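Local coordinates for protein thioesterase (Streptomyces coelicolor, PDB 3QMW) that probably hydrolyses thioesters in prodiginine biosynthesis, as an alpha/beta hydrolase-fold thioesterase, at residues P24-A29 with A58-Q63; R32-P37 with Y99-H104; D77-L82 with L185-R190; H128-G133 with T204-A209; A209-A214 with G237-L242. One frame throughout, in Å; residues are numbered along the deposited sequence.

Interaction 1 of 5, residues P24-A29 with A58-Q63; sequences PDPAAA and AVVPVQ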
# COMPACT_ATOMS: atom_id res chain seq x y z
N PRO D 24 3.45 2.22 17.01
CA PRO D 24 3.65 3.55 17.55
C PRO D 24 2.61 3.91 18.61
O PRO D 24 1.51 3.35 18.63
CB PRO D 24 3.53 4.46 16.32
CG PRO D 24 2.74 3.68 15.33
CD PRO D 24 3.04 2.24 15.59
N ASP D 25 2.99 4.81 19.51
CA ASP D 25 2.09 5.43 20.48
C ASP D 25 1.18 6.40 19.70
O ASP D 25 1.70 7.29 19.00
CB ASP D 25 2.91 6.18 21.54
CG ASP D 25 2.09 6.66 22.73
OD1 ASP D 25 0.83 6.59 22.72
OD2 ASP D 25 2.72 7.13 23.71
N PRO D 26 -0.16 6.23 19.79
CA PRO D 26 -1.09 7.17 19.16
C PRO D 26 -0.88 8.64 19.55
O PRO D 26 -1.26 9.54 18.79
CB PRO D 26 -2.45 6.67 19.65
CG PRO D 26 -2.27 5.23 19.87
CD PRO D 26 -0.87 5.07 20.37
N ALA D 27 -0.31 8.88 20.72
CA ALA D 27 0.16 10.18 21.15
C ALA D 27 1.36 10.70 20.39
O ALA D 27 1.49 11.87 20.14
CB ALA D 27 0.48 10.14 22.58
N ALA D 28 2.26 9.80 20.06
CA ALA D 28 3.53 10.16 19.46
C ALA D 28 3.56 9.91 17.97
O ALA D 28 4.59 9.77 17.37
CB ALA D 28 4.66 9.45 20.16
N ALA D 29 2.39 9.83 17.38
CA ALA D 29 2.30 9.56 15.98
C ALA D 29 2.04 10.80 15.12
O ALA D 29 1.14 11.56 15.38
CB ALA D 29 1.23 8.54 15.76
N ALA D 58 -0.59 6.08 13.15
CA ALA D 58 -1.09 5.18 14.19
C ALA D 58 -2.55 4.88 13.88
O ALA D 58 -3.37 5.80 13.80
CB ALA D 58 -0.94 5.81 15.58
N VAL D 59 -2.86 3.60 13.69
CA VAL D 59 -4.21 3.15 13.38
C VAL D 59 -4.96 3.00 14.69
O VAL D 59 -4.56 2.18 15.53
CB VAL D 59 -4.22 1.80 12.66
CG1 VAL D 59 -5.64 1.30 12.46
CG2 VAL D 59 -3.49 1.93 11.31
N VAL D 60 -6.02 3.80 14.85
CA VAL D 60 -6.78 3.81 16.09
C VAL D 60 -8.25 3.44 15.79
O VAL D 60 -9.09 4.32 15.55
CB VAL D 60 -6.68 5.16 16.81
CG1 VAL D 60 -7.18 5.03 18.24
CG2 VAL D 60 -5.25 5.64 16.83
N PRO D 61 -8.55 2.13 15.80
CA PRO D 61 -9.92 1.72 15.53
C PRO D 61 -10.86 2.03 16.70
O PRO D 61 -10.43 2.06 17.87
CB PRO D 61 -9.80 0.21 15.30
CG PRO D 61 -8.34 -0.05 15.16
CD PRO D 61 -7.69 0.96 16.01
N VAL D 62 -12.12 2.29 16.38
CA VAL D 62 -13.08 2.67 17.39
C VAL D 62 -14.03 1.51 17.64
O VAL D 62 -14.72 1.03 16.73
CB VAL D 62 -13.85 3.92 16.97
CG1 VAL D 62 -14.51 4.56 18.21
CG2 VAL D 62 -12.92 4.91 16.27
N GLN D 63 -14.03 1.03 18.89
CA GLN D 63 -14.96 -0.01 19.32
C GLN D 63 -16.22 0.64 19.91
O GLN D 63 -16.16 1.25 20.98
CB GLN D 63 -14.32 -0.93 20.35
CG GLN D 63 -15.14 -2.17 20.62
CD GLN D 63 -14.83 -3.32 19.68
OE1 GLN D 63 -15.19 -3.30 18.49
NE2 GLN D 63 -14.17 -4.35 20.21
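Val-60 turns CG1 anti to its backbone N (chi1 -166°), which leaves CG2 anti to the carbonyl carbon and aimed at the loop 24-29, where it meets the ring of Pro-26 at CB, 4.1 Å away. The other side chain carrying the contact, Ala-58, has no torsion to set: its CB is brought in by the strand backbone alone. That methyl sits among three loop residues, with Ala-29 CB 3.5 Å from Ala-58 CB, Pro-26 CA 3.8 Å from the same CB, and Pro-24 CG at 4.3 Å from it. Alanine suits both sides of this place, since two methyls can meet while the backbones lie close together; the CA atoms of Pro-26 and Ala-58 are 5.4 Å apart. The prolines supply rigid apolar rings, and Pro-26 also stands at the second position of the type I beta turn from Asp-25 to Ala-28. Within that turn Asp-25 OD1 accepts from Ala-27 N, met from above the carboxylate plane, which makes an Asx turn. Alongside, Phe-12 of the second subunit packs on Val-60 and Arg-14 of that subunit on Pro-26. The contact is therefore apolar packing of the loop that leads into strand 31-36 against strand 57-61, an outermost strand, within this chain, of the parallel sheet of an alpha/beta hydrolase fold.

Interaction 2 of 5, residues R32-P37 with Y99-H104; sequences RLVCFP and YALFGH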
# COMPACT_ATOMS: atom_id res chain seq x y z
N ARG D 32 -2.78 10.16 12.95
CA ARG D 32 -3.61 9.11 13.56
C ARG D 32 -4.75 8.81 12.60
O ARG D 32 -5.38 9.74 12.10
CB ARG D 32 -4.16 9.55 14.92
CG ARG D 32 -3.12 9.61 16.06
CD ARG D 32 -2.21 10.87 15.99
NE ARG D 32 -2.99 12.09 16.09
CZ ARG D 32 -3.53 12.55 17.21
NH1 ARG D 32 -4.24 13.67 17.18
NH2 ARG D 32 -3.37 11.92 18.37
N LEU D 33 -5.01 7.53 12.33
CA LEU D 33 -6.13 7.16 11.45
C LEU D 33 -7.24 6.50 12.24
O LEU D 33 -7.09 5.37 12.73
CB LEU D 33 -5.67 6.25 10.31
CG LEU D 33 -6.74 5.91 9.28
CD1 LEU D 33 -7.11 7.13 8.46
CD2 LEU D 33 -6.26 4.79 8.37
N VAL D 34 -8.37 7.21 12.33
CA VAL D 34 -9.51 6.83 13.14
C VAL D 34 -10.50 6.05 12.28
O VAL D 34 -11.13 6.59 11.37
CB VAL D 34 -10.17 8.09 13.75
CG1 VAL D 34 -11.37 7.73 14.61
CG2 VAL D 34 -9.14 8.87 14.58
N CYS D 35 -10.63 4.76 12.59
CA CYS D 35 -11.30 3.82 11.72
C CYS D 35 -12.63 3.32 12.28
O CYS D 35 -12.69 2.85 13.41
CB CYS D 35 -10.36 2.63 11.48
SG CYS D 35 -8.68 3.05 10.93
N PHE D 36 -13.68 3.40 11.47
CA PHE D 36 -15.03 3.02 11.88
C PHE D 36 -15.51 1.78 11.16
O PHE D 36 -15.44 1.71 9.93
CB PHE D 36 -15.99 4.16 11.60
CG PHE D 36 -15.73 5.36 12.45
CD1 PHE D 36 -15.26 6.54 11.89
CD2 PHE D 36 -15.93 5.29 13.83
CE1 PHE D 36 -15.00 7.64 12.69
CE2 PHE D 36 -15.68 6.40 14.64
CZ PHE D 36 -15.22 7.58 14.07
N PRO D 37 -16.00 0.78 11.92
CA PRO D 37 -16.40 -0.48 11.30
C PRO D 37 -17.76 -0.43 10.64
O PRO D 37 -18.46 0.58 10.69
CB PRO D 37 -16.44 -1.46 12.49
CG PRO D 37 -15.76 -0.77 13.61
CD PRO D 37 -16.03 0.67 13.39
N TYR D 99 -4.94 14.14 12.14
CA TYR D 99 -5.72 12.93 12.12
C TYR D 99 -6.59 12.89 10.88
O TYR D 99 -6.77 13.91 10.21
CB TYR D 99 -6.60 12.85 13.38
CG TYR D 99 -7.79 13.77 13.35
CD1 TYR D 99 -7.64 15.16 13.42
CD2 TYR D 99 -9.09 13.26 13.27
CE1 TYR D 99 -8.73 16.01 13.39
CE2 TYR D 99 -10.20 14.11 13.25
CZ TYR D 99 -10.02 15.49 13.31
OH TYR D 99 -11.12 16.33 13.28
N ALA D 100 -7.11 11.71 10.57
CA ALA D 100 -8.08 11.55 9.48
C ALA D 100 -9.11 10.47 9.83
O ALA D 100 -9.01 9.81 10.86
CB ALA D 100 -7.38 11.22 8.18
N LEU D 101 -10.09 10.30 8.95
CA LEU D 101 -11.21 9.42 9.22
C LEU D 101 -11.34 8.42 8.10
O LEU D 101 -11.39 8.80 6.92
CB LEU D 101 -12.52 10.22 9.36
CG LEU D 101 -12.49 11.38 10.37
CD1 LEU D 101 -13.72 12.25 10.25
CD2 LEU D 101 -12.28 10.87 11.82
N PHE D 102 -11.38 7.13 8.49
CA PHE D 102 -11.84 6.05 7.63
C PHE D 102 -13.13 5.41 8.16
O PHE D 102 -13.23 5.10 9.35
CB PHE D 102 -10.81 4.93 7.49
CG PHE D 102 -11.36 3.75 6.75
CD1 PHE D 102 -11.40 3.76 5.37
CD2 PHE D 102 -11.95 2.70 7.43
CE1 PHE D 102 -11.98 2.70 4.67
CE2 PHE D 102 -12.53 1.65 6.73
CZ PHE D 102 -12.53 1.65 5.36
N GLY D 103 -14.08 5.15 7.27
CA GLY D 103 -15.25 4.38 7.62
C GLY D 103 -15.71 3.51 6.47
O GLY D 103 -15.67 3.93 5.33
N HIS D 104 -16.16 2.32 6.76
CA HIS D 104 -16.70 1.48 5.74
C HIS D 104 -18.17 1.29 5.97
O HIS D 104 -18.56 0.84 6.99
CB HIS D 104 -16.02 0.12 5.76
CG HIS D 104 -16.58 -0.84 4.77
ND1 HIS D 104 -16.46 -0.66 3.42
CD2 HIS D 104 -17.24 -2.00 4.92
CE1 HIS D 104 -17.05 -1.64 2.78
NE2 HIS D 104 -17.53 -2.47 3.68
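The central parallel sheet of the alpha/beta hydrolase fold supplies this contact, in which Val-34 and Phe-36 of strand 32-36 exchange backbone bonds with Ala-100 and Phe-102 of strand 99-104. The two short strand segments run 19° apart. Bonds alternate in the parallel manner: Ala-100 N donates to Arg-32 O at 3.0 Å, Val-34 N to Ala-100 O, Phe-102 N to Val-34 O at 2.9 Å, and Phe-36 N to Phe-102 O at 2.8 Å. A weak bond from His-104 N to Phe-36 O closes the series. On one face of the sheet Leu-33 swings its CG away from the backbone N (chi1 -175°), which carries CD1 across to Ala-100 CB at 4.1 Å; further along, Cys-35 CB lies at the edge of the Phe-102 ring, near its plane. On the other face Leu-101 lays its CD2 branch beside Val-34 CB at 4.0 Å and also near Phe-36 CE1 at 4.3 Å. Branched and aromatic residues fill these faces well, whereas Gly-103, next to Phe-36, presents only backbone; it is probably the first glycine of a GxSxG nucleophile elbow. The polar end of Arg-32 turns to Asp-98 O, and His-104 NE2 to His-239 O. Helix 106-120 covers the Phe-36 and Leu-101 face, Trp-49 meets the Phe-102 ring on the other, and strands 57-61 and 129-132 flank the pair.

Interaction 3 of 5, residues D77-L82 with L185-R190; sequences DTMEPL and LRACER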
# COMPACT_ATOMS: atom_id res chain seq x y z
N ASP D 77 -28.88 3.15 18.74
CA ASP D 77 -29.63 2.99 17.48
C ASP D 77 -29.91 4.34 16.79
O ASP D 77 -30.63 4.39 15.80
CB ASP D 77 -30.93 2.21 17.71
CG ASP D 77 -31.96 2.99 18.53
OD1 ASP D 77 -31.91 2.93 19.78
OD2 ASP D 77 -32.84 3.64 17.91
N THR D 78 -29.32 5.43 17.31
CA THR D 78 -29.52 6.77 16.77
C THR D 78 -28.16 7.41 16.43
O THR D 78 -27.23 7.40 17.26
CB THR D 78 -30.30 7.68 17.76
OG1 THR D 78 -31.52 7.02 18.16
CG2 THR D 78 -30.66 9.03 17.13
N MET D 79 -28.06 7.98 15.23
CA MET D 79 -26.77 8.36 14.66
C MET D 79 -26.07 9.53 15.36
O MET D 79 -24.86 9.46 15.59
CB MET D 79 -26.91 8.64 13.16
CG MET D 79 -25.58 8.87 12.42
SD MET D 79 -24.38 7.51 12.50
CE MET D 79 -25.29 6.22 11.65
N GLU D 80 -26.79 10.61 15.69
CA GLU D 80 -26.14 11.81 16.24
C GLU D 80 -25.70 11.72 17.71
O GLU D 80 -24.62 12.21 18.05
CB GLU D 80 -26.97 13.08 16.03
CG GLU D 80 -26.07 14.33 15.86
CD GLU D 80 -26.74 15.64 16.27
OE1 GLU D 80 -27.18 15.75 17.44
OE2 GLU D 80 -26.81 16.56 15.41
N PRO D 81 -26.52 11.13 18.59
CA PRO D 81 -25.94 10.85 19.92
C PRO D 81 -24.65 10.02 19.81
O PRO D 81 -23.67 10.29 20.51
CB PRO D 81 -27.05 10.08 20.65
CG PRO D 81 -28.14 9.83 19.65
CD PRO D 81 -27.97 10.85 18.56
N LEU D 82 -24.67 9.02 18.92
CA LEU D 82 -23.49 8.19 18.69
C LEU D 82 -22.32 9.03 18.21
O LEU D 82 -21.23 9.00 18.80
CB LEU D 82 -23.80 7.09 17.67
CG LEU D 82 -22.73 6.04 17.40
CD1 LEU D 82 -22.20 5.46 18.70
CD2 LEU D 82 -23.29 4.95 16.51
N LEU D 185 -27.64 -1.00 12.23
CA LEU D 185 -28.41 -0.75 11.00
C LEU D 185 -29.52 0.29 11.18
O LEU D 185 -29.95 0.93 10.22
CB LEU D 185 -29.02 -2.05 10.45
CG LEU D 185 -28.25 -2.86 9.41
CD1 LEU D 185 -29.09 -4.05 9.00
CD2 LEU D 185 -27.88 -2.04 8.18
N ARG D 186 -30.01 0.44 12.40
CA ARG D 186 -31.10 1.36 12.67
C ARG D 186 -30.64 2.81 12.58
O ARG D 186 -31.38 3.68 12.14
CB ARG D 186 -31.71 1.09 14.05
CG ARG D 186 -32.69 2.17 14.48
CD ARG D 186 -33.78 1.66 15.39
NE ARG D 186 -34.41 2.79 16.06
CZ ARG D 186 -35.69 2.86 16.41
NH1 ARG D 186 -36.13 3.95 17.02
NH2 ARG D 186 -36.52 1.85 16.16
N ALA D 187 -29.41 3.07 13.00
CA ALA D 187 -28.85 4.40 12.85
C ALA D 187 -28.65 4.78 11.38
O ALA D 187 -28.44 5.94 11.08
CB ALA D 187 -27.55 4.51 13.60
N CYS D 188 -28.71 3.80 10.47
CA CYS D 188 -28.49 4.04 9.04
C CYS D 188 -29.78 4.20 8.24
O CYS D 188 -29.75 4.67 7.10
CB CYS D 188 -27.70 2.89 8.41
SG CYS D 188 -26.01 2.75 9.00
N GLU D 189 -30.90 3.79 8.82
CA GLU D 189 -32.16 3.73 8.08
C GLU D 189 -33.23 4.67 8.65
O GLU D 189 -34.20 4.99 7.97
CB GLU D 189 -32.64 2.28 8.06
CG GLU D 189 -31.60 1.33 7.44
CD GLU D 189 -31.95 -0.15 7.61
OE1 GLU D 189 -32.68 -0.50 8.55
OE2 GLU D 189 -31.49 -0.97 6.79
N ARG D 190 -33.04 5.07 9.91
CA ARG D 190 -33.81 6.12 10.57
C ARG D 190 -33.10 7.46 10.43
O ARG D 190 -33.57 8.49 10.90
CB ARG D 190 -33.96 5.82 12.08
CG ARG D 190 -34.53 4.43 12.42
CD ARG D 190 -35.96 4.24 11.96
NE ARG D 190 -36.88 5.20 12.58
CZ ARG D 190 -38.17 5.34 12.27
NH1 ARG D 190 -38.73 4.56 11.35
NH2 ARG D 190 -38.90 6.25 12.90
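The carboxylate of Asp-77 and the guanidinium of Arg-186 stand nearly perpendicular, their planes 79° apart, so the two flat groups neither stack nor pair in a common plane. A single oxygen makes the approach: OD2 of Asp-77 comes obliquely to the guanidinium, 2.6 Å from Arg-186 NE, with NH1 of Arg-186 farther off at 3.4 Å from OD2. The pair is a salt bridge, but its hydrogen bond is weak because the N-H...O angle is strongly bent. Lying side by side and pointing the same way, the two side chains also touch along their stems, Asp-77 CB being 3.7 Å from Arg-186 CG. Arginine suits this place because its chain, extended from CG to NE, can run along the aspartate before it ends in charge. Next along the helix, Ala-187 sits where the backbones approach closely, its CA 4.6 Å from Thr-78 CA. Met-79 swings in beside it, bent at chi2 (59°) and chi3 (63°), so that its terminal CE lies against both Ala-187 O at 3.2 Å and Ala-187 CB at 3.4 Å, with Cys-188 SG a more distant neighbour. The same methionine also packs on Leu-110 and Glu-113 of helix 106-120, while Cys-188 touches Met-106. Thus the start of helix 79-91 is joined to helix 178-189 at residues 186-188. Chemically the contact has two parts: the Met-79, Ala-187 and Cys-188 packing is buried, whereas the ion pair is partly exposed, so solvent probably weakens its attraction.

Interaction 4 of 5, residues H128-G133 with T204-A209; sequences HLFVSG and TAFSAA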
# COMPACT_ATOMS: atom_id res chain seq x y z
N HIS D 128 -7.90 14.19 6.06
CA HIS D 128 -8.54 13.47 4.97
C HIS D 128 -9.77 12.74 5.47
O HIS D 128 -9.90 12.48 6.65
CB HIS D 128 -7.55 12.47 4.36
CG HIS D 128 -7.65 12.36 2.87
ND1 HIS D 128 -6.77 12.99 2.03
CD2 HIS D 128 -8.54 11.72 2.08
CE1 HIS D 128 -7.10 12.74 0.77
NE2 HIS D 128 -8.17 11.97 0.78
N LEU D 129 -10.68 12.43 4.55
CA LEU D 129 -11.85 11.61 4.85
C LEU D 129 -11.96 10.47 3.85
O LEU D 129 -12.14 10.70 2.66
CB LEU D 129 -13.13 12.47 4.83
CG LEU D 129 -14.48 11.73 4.95
CD1 LEU D 129 -14.57 10.99 6.27
CD2 LEU D 129 -15.62 12.70 4.81
N PHE D 130 -11.87 9.24 4.34
CA PHE D 130 -12.01 8.04 3.51
C PHE D 130 -13.31 7.32 3.83
O PHE D 130 -13.64 7.11 5.00
CB PHE D 130 -10.85 7.09 3.75
CG PHE D 130 -9.51 7.74 3.66
CD1 PHE D 130 -8.88 7.90 2.43
CD2 PHE D 130 -8.88 8.20 4.80
CE1 PHE D 130 -7.65 8.50 2.35
CE2 PHE D 130 -7.64 8.80 4.73
CZ PHE D 130 -7.02 8.95 3.51
N VAL D 131 -14.03 6.94 2.79
CA VAL D 131 -15.27 6.20 2.96
C VAL D 131 -15.36 5.11 1.91
O VAL D 131 -15.28 5.41 0.72
CB VAL D 131 -16.54 7.12 2.86
CG1 VAL D 131 -16.37 8.38 3.69
CG2 VAL D 131 -16.87 7.46 1.41
N SER D 132 -15.52 3.87 2.33
CA SER D 132 -15.67 2.77 1.39
C SER D 132 -17.02 2.10 1.54
O SER D 132 -17.62 2.14 2.60
CB SER D 132 -14.54 1.76 1.59
OG SER D 132 -14.49 1.29 2.92
N GLY D 133 -17.50 1.52 0.44
CA GLY D 133 -18.77 0.80 0.41
C GLY D 133 -19.95 1.56 1.01
O GLY D 133 -20.83 0.95 1.61
N THR D 204 -11.93 10.98 -0.09
CA THR D 204 -11.71 9.89 -1.02
C THR D 204 -12.73 8.78 -0.76
O THR D 204 -12.89 8.34 0.37
CB THR D 204 -10.30 9.32 -0.89
OG1 THR D 204 -9.37 10.38 -0.67
CG2 THR D 204 -9.94 8.52 -2.14
N ALA D 205 -13.42 8.35 -1.82
CA ALA D 205 -14.48 7.37 -1.69
C ALA D 205 -14.21 6.13 -2.55
O ALA D 205 -13.81 6.25 -3.70
CB ALA D 205 -15.82 7.99 -2.07
N PHE D 206 -14.45 4.96 -1.97
CA PHE D 206 -14.19 3.71 -2.65
C PHE D 206 -15.47 3.00 -2.99
O PHE D 206 -16.30 2.74 -2.13
CB PHE D 206 -13.34 2.81 -1.77
CG PHE D 206 -12.03 3.40 -1.40
CD1 PHE D 206 -10.89 3.11 -2.14
CD2 PHE D 206 -11.92 4.25 -0.32
CE1 PHE D 206 -9.65 3.66 -1.80
CE2 PHE D 206 -10.69 4.81 0.03
CZ PHE D 206 -9.56 4.52 -0.71
N SER D 207 -15.62 2.69 -4.27
CA SER D 207 -16.71 1.86 -4.74
C SER D 207 -16.16 0.46 -4.95
O SER D 207 -14.95 0.26 -4.90
CB SER D 207 -17.29 2.42 -6.04
OG SER D 207 -16.25 2.82 -6.93
N ALA D 208 -17.07 -0.48 -5.16
CA ALA D 208 -16.73 -1.87 -5.45
C ALA D 208 -17.64 -2.35 -6.58
O ALA D 208 -18.81 -2.00 -6.63
CB ALA D 208 -16.92 -2.72 -4.21
N ALA D 209 -17.10 -3.08 -7.52
CA ALA D 209 -17.86 -3.49 -8.67
C ALA D 209 -19.02 -4.42 -8.39
O ALA D 209 -20.04 -4.36 -9.04
CB ALA D 209 -16.97 -4.08 -9.64
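His-128 and Thr-204 open this neighbouring-strand contact of the parallel alpha/beta hydrolase sheet, the imidazole meeting the hydroxyl at the ring edge. A chi1 of -39° sets OG1 of Thr-204 beside its own backbone N, where NE2 of His-128 donates to it; the modelled 2.5 Å is very short, and its exact length is doubtful. Glu-258 OE1 is a second partner of the hydroxyl. Thr-204 also lies alongside Phe-130, both pointing the same way, with CB of Thr-204 3.9 Å from Phe-130 CD1, while one face of the Phe-130 ring carries His-128 CD2, offset toward the rim. Phe-206 follows on the same face of the sheet: its ring presents an edge to Phe-130 CD1, and its CB packs against Ser-132 CB at 3.7 Å. Serine is small enough for this spot, and its OG turns off to His-104 ND1. The large rings fill the layer beneath helix 246-258, where Leu-255 touches Phe-130 and Leu-251 touches Phe-206. On the opposite face, small Ala-205 meets branched Val-131, CB to CG2. Gly-133 ends the pairing with a positive phi of 50°, donating its N to Phe-206 O. At the other end Thr-204 N points almost straight at Leu-129 O, 2.8 Å away.

Interaction 5 of 5, residues A209-A214 with G237-L242; sequences AADPIA and GNHFFL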
# COMPACT_ATOMS: atom_id res chain seq x y z
N ALA D 209 -17.10 -3.08 -7.52
CA ALA D 209 -17.86 -3.49 -8.67
C ALA D 209 -19.02 -4.42 -8.39
O ALA D 209 -20.04 -4.36 -9.04
CB ALA D 209 -16.97 -4.08 -9.64
N ALA D 210 -18.84 -5.30 -7.43
CA ALA D 210 -19.81 -6.34 -7.14
C ALA D 210 -20.70 -5.96 -5.98
O ALA D 210 -21.17 -6.82 -5.27
CB ALA D 210 -19.12 -7.61 -6.85
N ASP D 211 -20.85 -4.67 -5.74
CA ASP D 211 -21.64 -4.14 -4.66
C ASP D 211 -22.89 -3.40 -5.10
O ASP D 211 -22.81 -2.39 -5.73
CB ASP D 211 -20.75 -3.17 -3.91
CG ASP D 211 -21.37 -2.64 -2.71
OD1 ASP D 211 -22.39 -3.18 -2.32
OD2 ASP D 211 -20.84 -1.68 -2.15
N PRO D 212 -24.06 -3.89 -4.73
CA PRO D 212 -25.32 -3.18 -4.98
C PRO D 212 -25.55 -1.97 -4.06
O PRO D 212 -26.02 -0.93 -4.52
CB PRO D 212 -26.39 -4.24 -4.73
CG PRO D 212 -25.68 -5.55 -4.85
CD PRO D 212 -24.28 -5.30 -4.37
N ILE D 213 -25.22 -2.12 -2.79
CA ILE D 213 -25.57 -1.12 -1.77
C ILE D 213 -24.71 0.15 -1.88
O ILE D 213 -25.07 1.19 -1.32
CB ILE D 213 -25.49 -1.72 -0.33
CG1 ILE D 213 -26.22 -3.06 -0.26
CG2 ILE D 213 -26.07 -0.75 0.71
CD1 ILE D 213 -27.59 -3.08 -0.94
N ALA D 214 -23.59 0.06 -2.59
CA ALA D 214 -22.79 1.23 -2.92
C ALA D 214 -22.30 1.16 -4.36
O ALA D 214 -21.16 0.76 -4.63
CB ALA D 214 -21.63 1.37 -1.95
N GLY D 237 -14.74 -6.28 -6.38
CA GLY D 237 -15.26 -7.08 -5.27
C GLY D 237 -16.57 -6.53 -4.72
O GLY D 237 -17.23 -5.70 -5.36
N ASN D 238 -16.92 -6.98 -3.52
CA ASN D 238 -18.26 -6.81 -2.99
C ASN D 238 -18.32 -5.86 -1.79
O ASN D 238 -17.31 -5.29 -1.39
CB ASN D 238 -18.87 -8.20 -2.67
CG ASN D 238 -18.12 -8.95 -1.57
OD1 ASN D 238 -17.48 -8.36 -0.70
ND2 ASN D 238 -18.22 -10.28 -1.60
N HIS D 239 -19.51 -5.69 -1.24
CA HIS D 239 -19.73 -4.83 -0.08
C HIS D 239 -18.81 -5.19 1.10
O HIS D 239 -18.49 -4.32 1.91
CB HIS D 239 -21.20 -4.92 0.35
CG HIS D 239 -21.62 -3.85 1.31
ND1 HIS D 239 -22.25 -2.69 0.91
CD2 HIS D 239 -21.53 -3.78 2.66
CE1 HIS D 239 -22.52 -1.95 1.96
NE2 HIS D 239 -22.09 -2.58 3.04
N PHE D 240 -18.40 -6.45 1.19
CA PHE D 240 -17.58 -6.93 2.31
C PHE D 240 -16.11 -7.25 1.97
O PHE D 240 -15.40 -7.89 2.75
CB PHE D 240 -18.24 -8.16 2.95
CG PHE D 240 -19.23 -7.82 4.01
CD1 PHE D 240 -20.60 -7.83 3.74
CD2 PHE D 240 -18.80 -7.49 5.29
CE1 PHE D 240 -21.52 -7.51 4.73
CE2 PHE D 240 -19.72 -7.17 6.29
CZ PHE D 240 -21.08 -7.18 6.00
N PHE D 241 -15.64 -6.76 0.82
CA PHE D 241 -14.23 -6.93 0.43
C PHE D 241 -13.23 -6.69 1.58
O PHE D 241 -12.19 -7.36 1.66
CB PHE D 241 -13.88 -6.03 -0.78
CG PHE D 241 -13.78 -4.55 -0.47
CD1 PHE D 241 -12.72 -4.04 0.27
CD2 PHE D 241 -14.73 -3.66 -0.95
CE1 PHE D 241 -12.63 -2.68 0.54
CE2 PHE D 241 -14.64 -2.30 -0.69
CZ PHE D 241 -13.59 -1.81 0.06
N LEU D 242 -13.57 -5.75 2.47
CA LEU D 242 -12.70 -5.28 3.56
C LEU D 242 -12.14 -6.39 4.45
O LEU D 242 -11.08 -6.24 5.04
CB LEU D 242 -13.45 -4.27 4.44
CG LEU D 242 -12.61 -3.49 5.44
CD1 LEU D 242 -11.54 -2.72 4.70
CD2 LEU D 242 -13.46 -2.55 6.25
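The loop backbones at Ala-210 and Gly-237 run alongside each other in nearly the same direction, and are tied where Ala-210 N donates to Gly-237 O at 2.7 Å. Ala-210 CB lies beside that same carbonyl oxygen, a place for a small residue; at the backbone angles of Gly-237 a CB would be jammed against the carbonyl O of the preceding residue, which calls for glycine. Beyond this tie the side chains of Asp-211 and His-239 cross. With chi1 near trans (-175°), the carboxylate of Asp-211 swings beside its carbonyl carbon and out to the imidazole edge. Ring and carboxylate planes are 81° apart: ND1 of His-239 donates to OD1 of Asp-211 at 3.3 Å, and the oxygen lies in the imidazole plane, while ND1 approaches on the syn side but 29° out of the carboxylate plane. Ile-213 N at 3.1 Å and Ala-214 N at 3.5 Å from Asp-211 OD1 add two weak bonds, which probably help to hold the carboxylate's rotation. Ile-213 crosses near the ring obliquely, its CB 3.6 Å from His-239 ND1 and its CG2 4.0 Å from His-239 CE1. Asn-238 begins a type I turn to Phe-241, placing His-239 at its second position. On the far side of the imidazole, NE2 is hydrogen-bonded to Ser-105 OG. This chain of serine, histidine and aspartate on loops following sheet strands is consistent with the catalytic triad of an alpha/beta hydrolase.

Interactions 1, 2 and 4 follow one another across a single parallel sheet. Interactions 1 and 2 meet where Ala-58 O lies 2.8 Å from Leu-33 N, and 2 and 4 where Leu-101 O lies 2.7 Å from Phe-130 N. Interaction 5 sits beyond the strand ends, sharing Ala-209 with interaction 4 and joined to interaction 2 through His-104 NE2 and His-239 O, 2.7 Å apart. The sheet region also packs against the probable triad, with Gly-133 O 3.4 Å from His-239 CE1. Interaction 3 stands apart, its centre about 22 Å from that of interaction 5. Interactions 1 and 5 lie on opposite sides of the chain's centre, and a polyethylene glycol molecule occupies the active site.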